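Long-range contacts in UPF0098 protein YbcL (PDB 1FUX), which is of unknown function but belongs to the phosphatidylethanolamine-binding protein family, whose mammalian members include a Raf kinase inhibitor protein: residues T17-V21 and G30-P34; V41-T45 and K151-A155; W63-T67 and G105-A109; P117-F122 and E156-E162. One frame throughout, in Å; residues are numbered along the deposited sequence.

Contact 1 of 4, residues T17-V21 and G30-P34; sequences TTSHV and GNTSP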
loop_
_atom_site.group_PDB
_atom_site.type_symbol
_atom_site.label_atom_id
_atom_site.label_comp_id
_atom_site.label_asym_id
_atom_site.label_seq_id
_atom_site.Cartn_x
_atom_site.Cartn_y
_atom_site.Cartn_z
ATOM N N THR A 17 18.916 15.057 -0.869
ATOM C CA THR A 17 20.323 14.742 -0.521
ATOM C C THR A 17 20.342 13.346 0.113
ATOM O O THR A 17 19.330 12.781 0.525
ATOM C CB THR A 17 20.926 15.729 0.470
ATOM O OG1 THR A 17 20.138 15.610 1.657
ATOM C CG2 THR A 17 20.825 17.176 0.014
ATOM N N THR A 18 21.550 12.824 0.373
ATOM C CA THR A 18 21.728 11.489 0.911
ATOM C C THR A 18 21.091 11.279 2.269
ATOM O O THR A 18 20.806 10.152 2.671
ATOM C CB THR A 18 23.232 11.112 1.085
ATOM O OG1 THR A 18 23.908 12.118 1.830
ATOM C CG2 THR A 18 23.849 10.986 -0.289
ATOM N N SER A 19 20.946 12.346 3.046
ATOM C CA SER A 19 20.350 12.291 4.367
ATOM C C SER A 19 18.944 11.678 4.256
ATOM O O SER A 19 18.513 11.045 5.210
ATOM C CB SER A 19 20.184 13.748 4.868
ATOM O OG SER A 19 19.775 13.626 6.251
ATOM N N HIS A 20 18.236 11.948 3.150
ATOM C CA HIS A 20 16.849 11.479 3.036
ATOM C C HIS A 20 16.639 10.269 2.155
ATOM O O HIS A 20 15.481 9.968 1.768
ATOM C CB HIS A 20 15.930 12.661 2.601
ATOM C CG HIS A 20 16.304 13.911 3.349
ATOM N ND1 HIS A 20 16.161 14.122 4.689
ATOM C CD2 HIS A 20 16.901 15.040 2.854
ATOM C CE1 HIS A 20 16.652 15.311 5.017
ATOM N NE2 HIS A 20 17.086 15.899 3.911
ATOM N N VAL A 21 17.673 9.514 1.848
ATOM C CA VAL A 21 17.648 8.301 1.002
ATOM C C VAL A 21 17.665 7.103 1.951
ATOM O O VAL A 21 18.172 7.209 3.091
ATOM C CB VAL A 21 18.883 8.347 0.088
ATOM C CG1 VAL A 21 19.215 7.060 -0.677
ATOM C CG2 VAL A 21 18.697 9.478 -0.905
ATOM N N GLY A 30 21.087 8.190 4.630
ATOM C CA GLY A 30 20.954 8.542 6.031
ATOM C C GLY A 30 19.600 8.161 6.621
ATOM O O GLY A 30 19.418 8.187 7.839
ATOM N N ASN A 31 18.632 7.857 5.766
ATOM C CA ASN A 31 17.266 7.513 6.176
ATOM C C ASN A 31 16.681 8.410 7.245
ATOM O O ASN A 31 16.157 7.963 8.277
ATOM C CB ASN A 31 17.285 6.005 6.537
ATOM C CG ASN A 31 15.916 5.344 6.483
ATOM O OD1 ASN A 31 15.048 5.725 5.695
ATOM N ND2 ASN A 31 15.621 4.380 7.347
ATOM N N THR A 32 16.810 9.743 7.076
ATOM C CA THR A 32 16.317 10.698 8.061
ATOM C C THR A 32 15.188 11.568 7.466
ATOM O O THR A 32 15.418 12.002 6.355
ATOM C CB THR A 32 17.459 11.682 8.427
ATOM O OG1 THR A 32 18.488 10.897 9.092
ATOM C CG2 THR A 32 17.049 12.742 9.428
ATOM N N SER A 33 14.143 11.815 8.236
ATOM C CA SER A 33 13.049 12.634 7.702
ATOM C C SER A 33 13.487 14.094 7.739
ATOM O O SER A 33 14.163 14.497 8.668
ATOM C CB SER A 33 11.826 12.480 8.572
ATOM O OG SER A 33 12.024 12.774 9.951
ATOM N N PRO A 34 13.149 14.844 6.702
ATOM C CA PRO A 34 13.424 16.291 6.733
ATOM C C PRO A 34 12.498 17.056 7.647
ATOM O O PRO A 34 11.358 16.661 7.955
ATOM C CB PRO A 34 13.190 16.628 5.250
ATOM C CG PRO A 34 11.986 15.779 4.928
ATOM C CD PRO A 34 12.382 14.413 5.493
#
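The loop ends that flank the short hairpin of strands 23-24 and 27-28 are clasped together here, Thr18, Ser19, His20 and Val21 on one side and Gly30, Asn31, Thr32 and Pro34 on the other. Three backbone bonds form the clasp: Gly30 N gives a nearly straight bond to Thr18 O (2.8 Å, 176° at the hydrogen), Thr32 N reaches Ser19 O, and Asn31 N reaches Val21 O. Gly30 lies so close to the 3-10 turn at Thr18 and Ser19 that a CB on it would run into Ser19 CA. Farther along, His20 ND1 donates to Thr32 O over 2.8 Å, with the oxygen almost in the plane of the imidazole. Its CG stands opposite the carbonyl carbon across the CA-CB bond (chi1 -42°), which lays the ring between two partners: Pro34 CB lies over one face, 4.1 Å from the ring centroid in a CH-pi contact, and Ser19 CB covers the other. A leucine in place of His20 would probably leave Thr32 O without this donor and Pro34 without a flat face to pack on. Thr32 OG1 turns back to Gly30 O at 3.1 Å, above the carbonyl plane, a bond within its own segment. Around the clasp, Asn31 OD1 accepts from Gly108 N and His20 is backbone-bonded to Ala109, so the loop before strand 118-127 lies alongside. Past Ser33, whose OG meets Gly83 N, the chain enters strand 36-39.

Contact 2 of 4, residues V41-T45 and K151-A155; sequences VPEGT and KIATA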
loop_
_atom_site.group_PDB
_atom_site.type_symbol
_atom_site.label_atom_id
_atom_site.label_comp_id
_atom_site.label_asym_id
_atom_site.label_seq_id
_atom_site.Cartn_x
_atom_site.Cartn_y
_atom_site.Cartn_z
ATOM N N VAL A 41 -2.624 27.672 9.288
ATOM C CA VAL A 41 -3.516 26.636 9.750
ATOM C C VAL A 41 -4.972 27.119 9.676
ATOM O O VAL A 41 -5.318 28.183 10.150
ATOM C CB VAL A 41 -3.256 25.854 11.014
ATOM C CG1 VAL A 41 -1.801 25.927 11.450
ATOM C CG2 VAL A 41 -4.238 26.007 12.138
ATOM N N PRO A 42 -5.804 26.236 9.130
ATOM C CA PRO A 42 -7.196 26.583 8.921
ATOM C C PRO A 42 -8.024 26.492 10.163
ATOM O O PRO A 42 -7.864 25.730 11.139
ATOM C CB PRO A 42 -7.663 25.640 7.807
ATOM C CG PRO A 42 -6.699 24.525 7.776
ATOM C CD PRO A 42 -5.447 24.930 8.509
ATOM N N GLU A 43 -9.034 27.381 10.143
ATOM C CA GLU A 43 -10.015 27.423 11.232
ATOM C C GLU A 43 -10.657 26.038 11.205
ATOM O O GLU A 43 -10.828 25.442 10.133
ATOM C CB GLU A 43 -10.978 28.608 11.048
ATOM C CG GLU A 43 -10.252 29.948 10.902
ATOM C CD GLU A 43 -11.163 31.135 10.673
ATOM O OE1 GLU A 43 -11.402 31.491 9.500
ATOM O OE2 GLU A 43 -11.656 31.740 11.645
ATOM N N GLY A 44 -10.884 25.441 12.342
ATOM C CA GLY A 44 -11.382 24.124 12.561
ATOM C C GLY A 44 -10.316 23.047 12.796
ATOM O O GLY A 44 -10.693 21.967 13.268
ATOM N N THR A 45 -9.034 23.330 12.585
ATOM C CA THR A 45 -8.024 22.251 12.788
ATOM C C THR A 45 -7.919 21.669 14.171
ATOM O O THR A 45 -7.797 22.352 15.194
ATOM C CB THR A 45 -6.657 22.772 12.333
ATOM O OG1 THR A 45 -6.651 23.276 10.992
ATOM C CG2 THR A 45 -5.609 21.660 12.426
ATOM N N LYS A 151 -9.928 15.412 6.304
ATOM C CA LYS A 151 -9.217 16.539 5.735
ATOM C C LYS A 151 -9.958 17.888 5.763
ATOM O O LYS A 151 -11.108 17.948 5.329
ATOM C CB LYS A 151 -8.922 16.280 4.260
ATOM C CG LYS A 151 -7.893 17.188 3.627
ATOM C CD LYS A 151 -7.817 16.910 2.112
ATOM C CE LYS A 151 -7.437 18.176 1.351
ATOM N NZ LYS A 151 -6.827 17.928 0.004
ATOM N N ILE A 152 -9.262 18.942 6.172
ATOM C CA ILE A 152 -9.744 20.314 6.046
ATOM C C ILE A 152 -8.949 20.893 4.887
ATOM O O ILE A 152 -9.461 21.442 3.925
ATOM C CB ILE A 152 -9.532 21.172 7.313
ATOM C CG1 ILE A 152 -10.249 20.559 8.484
ATOM C CG2 ILE A 152 -9.968 22.615 7.050
ATOM C CD1 ILE A 152 -10.387 21.417 9.733
ATOM N N ALA A 153 -7.603 20.785 4.971
ATOM C CA ALA A 153 -6.726 21.306 3.956
ATOM C C ALA A 153 -5.390 20.566 3.893
ATOM O O ALA A 153 -5.061 19.866 4.864
ATOM C CB ALA A 153 -6.395 22.784 4.232
ATOM N N THR A 154 -4.645 20.676 2.805
ATOM C CA THR A 154 -3.331 20.039 2.743
ATOM C C THR A 154 -2.354 20.973 2.043
ATOM O O THR A 154 -2.669 21.881 1.234
ATOM C CB THR A 154 -3.310 18.634 2.075
ATOM O OG1 THR A 154 -3.589 18.800 0.683
ATOM C CG2 THR A 154 -4.299 17.663 2.711
ATOM N N ALA A 155 -1.049 20.798 2.344
ATOM C CA ALA A 155 0.001 21.505 1.674
ATOM C C ALA A 155 1.142 20.496 1.414
ATOM O O ALA A 155 1.349 19.636 2.275
ATOM C CB ALA A 155 0.580 22.654 2.499
#
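Ile152 reaches from the edge strand 151-161 onto the type II beta turn that runs from Pro42 to Thr45, joining the loop between strands 36-39 and 47-54 to the rim of the five-stranded sheet. The backbone turns a corner at Ile152, where it and Ala153 both face Ala126 on the neighbouring strand 118-127 as a classic beta bulge. From CA the side chain sets out toward the turn, and at CB it forks. The CG2 branch meets the Pro42 ring, with CB and CG both at 3.9 Å from the methyl. The other branch starts at CG1, placed opposite the carbonyl carbon (chi1 -60°), and continues extended through chi2 -168°, which carries CD1 past the proline to the far corner of the turn. There CD1 lies 3.5 Å from Gly44 C and 3.7 Å from Thr45 N, packed on the backbone itself. A side chain on Gly44 would press on CD1 and, with phi at 96°, on the preceding carbonyl as well. Replacing Ile152 by an alanine would probably open a gap over the Gly44 backbone and leave the Pro42 ring with only Ala153 to touch on this strand. Ala153 adds its CB, 4.0 Å from Pro42 CG, while Phe3 packs against both Pro42 and Ala153. No hydrogen bond links the segments; the turn is held from within, Pro42 O accepting from Thr45 N at 3.0 Å and from Thr45 OG1 at 2.7 Å, both donors on the same face of the carbonyl plane.

Contact 3 of 4, residues W63-T67 and G105-A109; sequences WWHWT and GFGGA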
loop_
_atom_site.group_PDB
_atom_site.type_symbol
_atom_site.label_atom_id
_atom_site.label_comp_id
_atom_site.label_asym_id
_atom_site.label_seq_id
_atom_site.Cartn_x
_atom_site.Cartn_y
_atom_site.Cartn_z
ATOM N N TRP A 63 4.122 3.915 -3.271
ATOM C CA TRP A 63 4.898 3.503 -2.096
ATOM C C TRP A 63 4.670 4.512 -0.981
ATOM O O TRP A 63 4.863 5.708 -1.150
ATOM C CB TRP A 63 6.382 3.429 -2.459
ATOM C CG TRP A 63 7.167 2.648 -1.416
ATOM C CD1 TRP A 63 7.733 3.139 -0.279
ATOM C CD2 TRP A 63 7.431 1.242 -1.452
ATOM N NE1 TRP A 63 8.335 2.109 0.431
ATOM C CE2 TRP A 63 8.198 0.948 -0.305
ATOM C CE3 TRP A 63 7.135 0.223 -2.363
ATOM C CZ2 TRP A 63 8.673 -0.339 -0.022
ATOM C CZ3 TRP A 63 7.602 -1.057 -2.074
ATOM C CH2 TRP A 63 8.353 -1.331 -0.927
ATOM N N TRP A 64 4.222 3.979 0.150
ATOM C CA TRP A 64 4.068 4.854 1.337
ATOM C C TRP A 64 5.400 4.915 2.061
ATOM O O TRP A 64 5.900 3.915 2.548
ATOM C CB TRP A 64 3.013 4.275 2.280
ATOM C CG TRP A 64 1.615 4.379 1.742
ATOM C CD1 TRP A 64 0.818 3.399 1.208
ATOM C CD2 TRP A 64 0.828 5.587 1.719
ATOM N NE1 TRP A 64 -0.391 3.944 0.844
ATOM C CE2 TRP A 64 -0.423 5.272 1.162
ATOM C CE3 TRP A 64 1.076 6.913 2.108
ATOM C CZ2 TRP A 64 -1.429 6.218 0.962
ATOM C CZ3 TRP A 64 0.056 7.842 1.943
ATOM C CH2 TRP A 64 -1.185 7.518 1.385
ATOM N N HIS A 65 6.061 6.065 2.141
ATOM C CA HIS A 65 7.355 6.195 2.805
ATOM C C HIS A 65 7.217 6.605 4.261
ATOM O O HIS A 65 8.129 6.349 5.072
ATOM C CB HIS A 65 8.138 7.305 2.042
ATOM C CG HIS A 65 8.732 6.746 0.770
ATOM N ND1 HIS A 65 9.999 6.216 0.675
ATOM C CD2 HIS A 65 8.195 6.676 -0.475
ATOM C CE1 HIS A 65 10.218 5.812 -0.580
ATOM N NE2 HIS A 65 9.101 6.072 -1.308
ATOM N N TRP A 66 6.124 7.274 4.620
ATOM C CA TRP A 66 5.973 7.662 6.038
ATOM C C TRP A 66 4.543 8.041 6.336
ATOM O O TRP A 66 3.924 8.686 5.466
ATOM C CB TRP A 66 6.798 8.969 6.212
ATOM C CG TRP A 66 7.017 9.377 7.649
ATOM C CD1 TRP A 66 6.984 8.594 8.775
ATOM C CD2 TRP A 66 7.461 10.687 8.070
ATOM N NE1 TRP A 66 7.359 9.361 9.868
ATOM C CE2 TRP A 66 7.638 10.640 9.451
ATOM C CE3 TRP A 66 7.683 11.887 7.388
ATOM C CZ2 TRP A 66 8.011 11.761 10.236
ATOM C CZ3 TRP A 66 8.093 13.012 8.145
ATOM C CH2 TRP A 66 8.264 12.936 9.559
ATOM N N THR A 67 4.006 7.779 7.508
ATOM C CA THR A 67 2.708 8.326 7.887
ATOM C C THR A 67 2.887 8.713 9.372
ATOM O O THR A 67 3.303 7.857 10.156
ATOM C CB THR A 67 1.475 7.389 7.776
ATOM O OG1 THR A 67 1.656 6.256 8.621
ATOM C CG2 THR A 67 1.270 6.887 6.349
ATOM N N GLY A 105 7.728 4.315 10.827
ATOM C CA GLY A 105 8.799 5.338 10.886
ATOM C C GLY A 105 9.010 5.769 9.447
ATOM O O GLY A 105 8.331 5.279 8.502
ATOM N N PHE A 106 9.801 6.792 9.249
ATOM C CA PHE A 106 10.129 7.314 7.935
ATOM C C PHE A 106 11.119 6.393 7.264
ATOM O O PHE A 106 12.088 5.935 7.836
ATOM C CB PHE A 106 10.879 8.672 8.074
ATOM C CG PHE A 106 11.452 9.196 6.785
ATOM C CD1 PHE A 106 10.588 9.880 5.895
ATOM C CD2 PHE A 106 12.789 9.041 6.467
ATOM C CE1 PHE A 106 11.099 10.433 4.727
ATOM C CE2 PHE A 106 13.289 9.581 5.308
ATOM C CZ PHE A 106 12.448 10.283 4.439
ATOM N N GLY A 107 10.837 6.109 5.991
ATOM C CA GLY A 107 11.786 5.340 5.171
ATOM C C GLY A 107 12.049 6.192 3.923
ATOM O O GLY A 107 11.102 6.695 3.301
ATOM N N GLY A 108 13.329 6.457 3.610
ATOM C CA GLY A 108 13.646 7.389 2.531
ATOM C C GLY A 108 13.511 6.863 1.119
ATOM O O GLY A 108 12.907 5.830 0.884
ATOM N N ALA A 109 13.987 7.647 0.159
ATOM C CA ALA A 109 13.827 7.279 -1.237
ATOM C C ALA A 109 14.727 6.095 -1.583
ATOM O O ALA A 109 15.850 6.059 -1.110
ATOM C CB ALA A 109 14.180 8.497 -2.099
HETATM O O HOH W 1 5.268 5.699 8.854
#
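Trp66 and Phe106 meet at nearly a right angle, the edge of the phenyl ring turned to the face of the indole. Their planes are inclined by 85°, and the centroid of the indole six-membered ring lies 5.6 Å from that of Phe106 in an offset edge-to-face pair. Phe106 CB sits squarely over the five-membered ring, 3.8 Å from its centroid, as a CH-pi contact. The indole can lie so because CG of Trp66 is anti to the backbone N (chi1 -168°), sending the ring out over Phe106; its NE1 is bonded to Gln96 OE1 of strand 95-96. His65, the residue before it on strand 63-72, meets the same loop differently. Its ND1 donates in the ring plane to Gly107 O over 2.9 Å, although the nitrogen stands 43° above the plane of that carbonyl. The backbone closes the pairing, Gly107 N bonding to His65 O at 2.9 Å. Trp63 CD1 lies over one face of the imidazole, toward its rim, and Tyr120 and Phe101 pack round the ring. His65 and Trp66 both face Val52 as a classic beta bulge, consistent with two consecutive residues both meeting this loop. At the far end a water joins Thr67 N, 2.8 Å away, to Gly105 O. One histidine thus grips Gly107 at both N and O, through its own backbone O and its ring; the ND1 bond is what restrains the rotation of the buried imidazole, near Asp54, where mammalian relatives have their ligand pocket; a comparable pocket here is inferred.

Contact 4 of 4, residues P117-F122 and E156-E162; sequences PHHYQF and EITPVYE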
loop_
_atom_site.group_PDB
_atom_site.type_symbol
_atom_site.label_atom_id
_atom_site.label_comp_id
_atom_site.label_asym_id
_atom_site.label_seq_id
_atom_site.Cartn_x
_atom_site.Cartn_y
_atom_site.Cartn_z
ATOM N N PRO A 117 13.256 10.149 -12.706
ATOM C CA PRO A 117 13.224 10.669 -11.353
ATOM C C PRO A 117 11.863 10.395 -10.755
ATOM O O PRO A 117 10.843 10.410 -11.455
ATOM C CB PRO A 117 13.468 12.162 -11.497
ATOM C CG PRO A 117 14.230 12.267 -12.794
ATOM C CD PRO A 117 13.560 11.228 -13.680
ATOM N N HIS A 118 11.808 10.052 -9.462
ATOM C CA HIS A 118 10.533 9.837 -8.825
ATOM C C HIS A 118 10.231 11.114 -8.047
ATOM O O HIS A 118 11.123 11.855 -7.637
ATOM C CB HIS A 118 10.587 8.653 -7.838
ATOM C CG HIS A 118 10.673 7.326 -8.509
ATOM N ND1 HIS A 118 10.343 6.167 -7.851
ATOM C CD2 HIS A 118 11.050 6.965 -9.780
ATOM C CE1 HIS A 118 10.507 5.130 -8.679
ATOM N NE2 HIS A 118 10.923 5.600 -9.834
ATOM N N HIS A 119 8.954 11.373 -7.904
ATOM C CA HIS A 119 8.452 12.562 -7.227
ATOM C C HIS A 119 7.962 12.163 -5.857
ATOM O O HIS A 119 6.978 11.405 -5.774
ATOM C CB HIS A 119 7.268 13.011 -8.125
ATOM C CG HIS A 119 7.862 13.526 -9.405
ATOM N ND1 HIS A 119 8.141 12.644 -10.450
ATOM C CD2 HIS A 119 8.275 14.754 -9.777
ATOM C CE1 HIS A 119 8.686 13.330 -11.448
ATOM N NE2 HIS A 119 8.771 14.597 -11.055
ATOM N N TYR A 120 8.605 12.564 -4.782
ATOM C CA TYR A 120 8.211 12.147 -3.447
ATOM C C TYR A 120 7.303 13.219 -2.859
ATOM O O TYR A 120 7.822 14.346 -2.690
ATOM C CB TYR A 120 9.470 11.952 -2.550
ATOM C CG TYR A 120 10.250 10.820 -3.174
ATOM C CD1 TYR A 120 11.168 11.055 -4.183
ATOM C CD2 TYR A 120 10.032 9.504 -2.730
ATOM C CE1 TYR A 120 11.870 10.010 -4.775
ATOM C CE2 TYR A 120 10.710 8.439 -3.352
ATOM C CZ TYR A 120 11.628 8.717 -4.338
ATOM O OH TYR A 120 12.316 7.707 -4.987
ATOM N N GLN A 121 6.036 12.916 -2.685
ATOM C CA GLN A 121 5.100 13.929 -2.173
ATOM C C GLN A 121 5.121 13.933 -0.661
ATOM O O GLN A 121 4.665 13.005 0.024
ATOM C CB GLN A 121 3.670 13.686 -2.679
ATOM C CG GLN A 121 3.511 13.375 -4.142
ATOM C CD GLN A 121 2.295 12.745 -4.747
ATOM O OE1 GLN A 121 1.935 13.013 -5.923
ATOM N NE2 GLN A 121 1.519 11.864 -4.146
ATOM N N PHE A 122 5.653 15.032 -0.098
ATOM C CA PHE A 122 5.700 15.249 1.346
ATOM C C PHE A 122 4.496 16.158 1.601
ATOM O O PHE A 122 4.502 17.328 1.189
ATOM C CB PHE A 122 6.974 15.960 1.827
ATOM C CG PHE A 122 8.194 15.076 1.866
ATOM C CD1 PHE A 122 8.802 14.622 0.691
ATOM C CD2 PHE A 122 8.701 14.728 3.099
ATOM C CE1 PHE A 122 9.923 13.794 0.792
ATOM C CE2 PHE A 122 9.816 13.901 3.205
ATOM C CZ PHE A 122 10.417 13.470 2.029
ATOM N N GLU A 156 1.852 20.662 0.342
ATOM C CA GLU A 156 2.894 19.656 0.080
ATOM C C GLU A 156 4.122 20.201 -0.599
ATOM O O GLU A 156 4.159 21.281 -1.211
ATOM C CB GLU A 156 2.194 18.543 -0.738
ATOM C CG GLU A 156 1.908 18.930 -2.159
ATOM C CD GLU A 156 0.893 18.052 -2.865
ATOM O OE1 GLU A 156 1.272 17.246 -3.737
ATOM O OE2 GLU A 156 -0.312 18.191 -2.552
ATOM N N ILE A 157 5.243 19.499 -0.387
ATOM C CA ILE A 157 6.500 19.761 -1.067
ATOM C C ILE A 157 6.880 18.499 -1.846
ATOM O O ILE A 157 6.754 17.434 -1.252
ATOM C CB ILE A 157 7.693 20.046 -0.118
ATOM C CG1 ILE A 157 7.193 21.149 0.837
ATOM C CG2 ILE A 157 8.905 20.482 -0.918
ATOM C CD1 ILE A 157 7.975 21.225 2.129
ATOM N N THR A 158 7.338 18.624 -3.069
ATOM C CA THR A 158 7.643 17.453 -3.888
ATOM C C THR A 158 9.035 17.415 -4.487
ATOM O O THR A 158 9.265 17.630 -5.699
ATOM C CB THR A 158 6.588 17.389 -5.038
ATOM O OG1 THR A 158 5.259 17.514 -4.525
ATOM C CG2 THR A 158 6.633 16.066 -5.790
ATOM N N PRO A 159 10.020 16.990 -3.685
ATOM C CA PRO A 159 11.372 16.776 -4.136
ATOM C C PRO A 159 11.428 15.542 -5.029
ATOM O O PRO A 159 10.441 14.797 -5.160
ATOM C CB PRO A 159 12.190 16.535 -2.855
ATOM C CG PRO A 159 11.187 16.077 -1.834
ATOM C CD PRO A 159 9.883 16.725 -2.239
ATOM N N VAL A 160 12.572 15.384 -5.696
ATOM C CA VAL A 160 12.735 14.275 -6.641
ATOM C C VAL A 160 13.995 13.498 -6.262
ATOM O O VAL A 160 14.792 13.992 -5.464
ATOM C CB VAL A 160 12.844 14.734 -8.106
ATOM C CG1 VAL A 160 11.558 15.430 -8.571
ATOM C CG2 VAL A 160 13.989 15.715 -8.344
ATOM N N TYR A 161 14.150 12.329 -6.850
ATOM C CA TYR A 161 15.383 11.579 -6.588
ATOM C C TYR A 161 15.558 10.599 -7.735
ATOM O O TYR A 161 14.618 9.958 -8.230
ATOM C CB TYR A 161 15.398 10.810 -5.263
ATOM C CG TYR A 161 16.800 10.319 -4.916
ATOM C CD1 TYR A 161 17.843 11.183 -4.663
ATOM C CD2 TYR A 161 17.029 8.949 -4.825
ATOM C CE1 TYR A 161 19.116 10.718 -4.340
ATOM C CE2 TYR A 161 18.300 8.463 -4.530
ATOM C CZ TYR A 161 19.324 9.356 -4.298
ATOM O OH TYR A 161 20.574 8.874 -3.993
ATOM N N GLU A 162 16.809 10.459 -8.138
ATOM C CA GLU A 162 17.153 9.530 -9.214
ATOM C C GLU A 162 18.528 8.945 -8.896
ATOM O O GLU A 162 19.317 9.627 -8.230
ATOM C CB GLU A 162 17.201 10.394 -10.463
ATOM C CG GLU A 162 17.701 9.803 -11.759
ATOM C CD GLU A 162 17.618 10.853 -12.869
ATOM O OE1 GLU A 162 17.864 12.045 -12.578
ATOM O OE2 GLU A 162 17.280 10.478 -14.005
#
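Phe122 and Pro159 form the apolar centre, crossing at about a right angle with Phe122 CE1 3.7 Å from Pro159 CG. Beside them Tyr120 CG is turned opposite its carbonyl carbon (chi1 -64°), which brings Tyr120 CE1 to 3.7 Å from Tyr161 CB. These side chains hang from an antiparallel pair that keeps one register although regular strand is interrupted at Tyr120 and at Thr158 and Pro159. Phe122 and Ile157 exchange two backbone bonds, and His118 and Tyr161 two more. Between them Tyr120 N donates to Pro159 O at 2.9 Å, but the proline has no N-H to return; Tyr120 O instead receives a CA-H...O contact from Thr158 CA at 3.3 Å. On the sheet face of His119 and Val160, Val160 CG1 lies 3.6 Å from His119 CD2; on the other face the buried His118 is held by two aspartates, Asp54 at ND1 and Asp115 at NE2. At the polar rim His119 ND1 bonds to Asp56, and the extended Glu162 lies along Pro117. Strand 118-127 is flanked on its other edge by strand 47-54, through Gln121 and Tyr53, whereas the outer strand 151-161 is bonded to the loop of Gly13, Glu14 and Leu16.

How the contacts relate
From the N terminus, contact 1 comes first and closes the small loop around the hairpin 23-28 before any other contact opens. Contact 2 then joins 41-45 to 151-155 over more than a hundred residues. Nested inside that loop, contact 3 ties strand 63-72 to the loop before strand 118-127. Contact 4 follows contact 3 in series but crosses contact 2, pairing strands 118-127 and 151-161 at the edge of the same sheet. Contacts 1, 3 and 4 touch one another: Pro34 and Phe106 both pack on Phe122, and Ala109 lies on Tyr120. Contact 2 stands apart, its centre about 27 Å from that of contact 1, on the opposite side of the chain's centre.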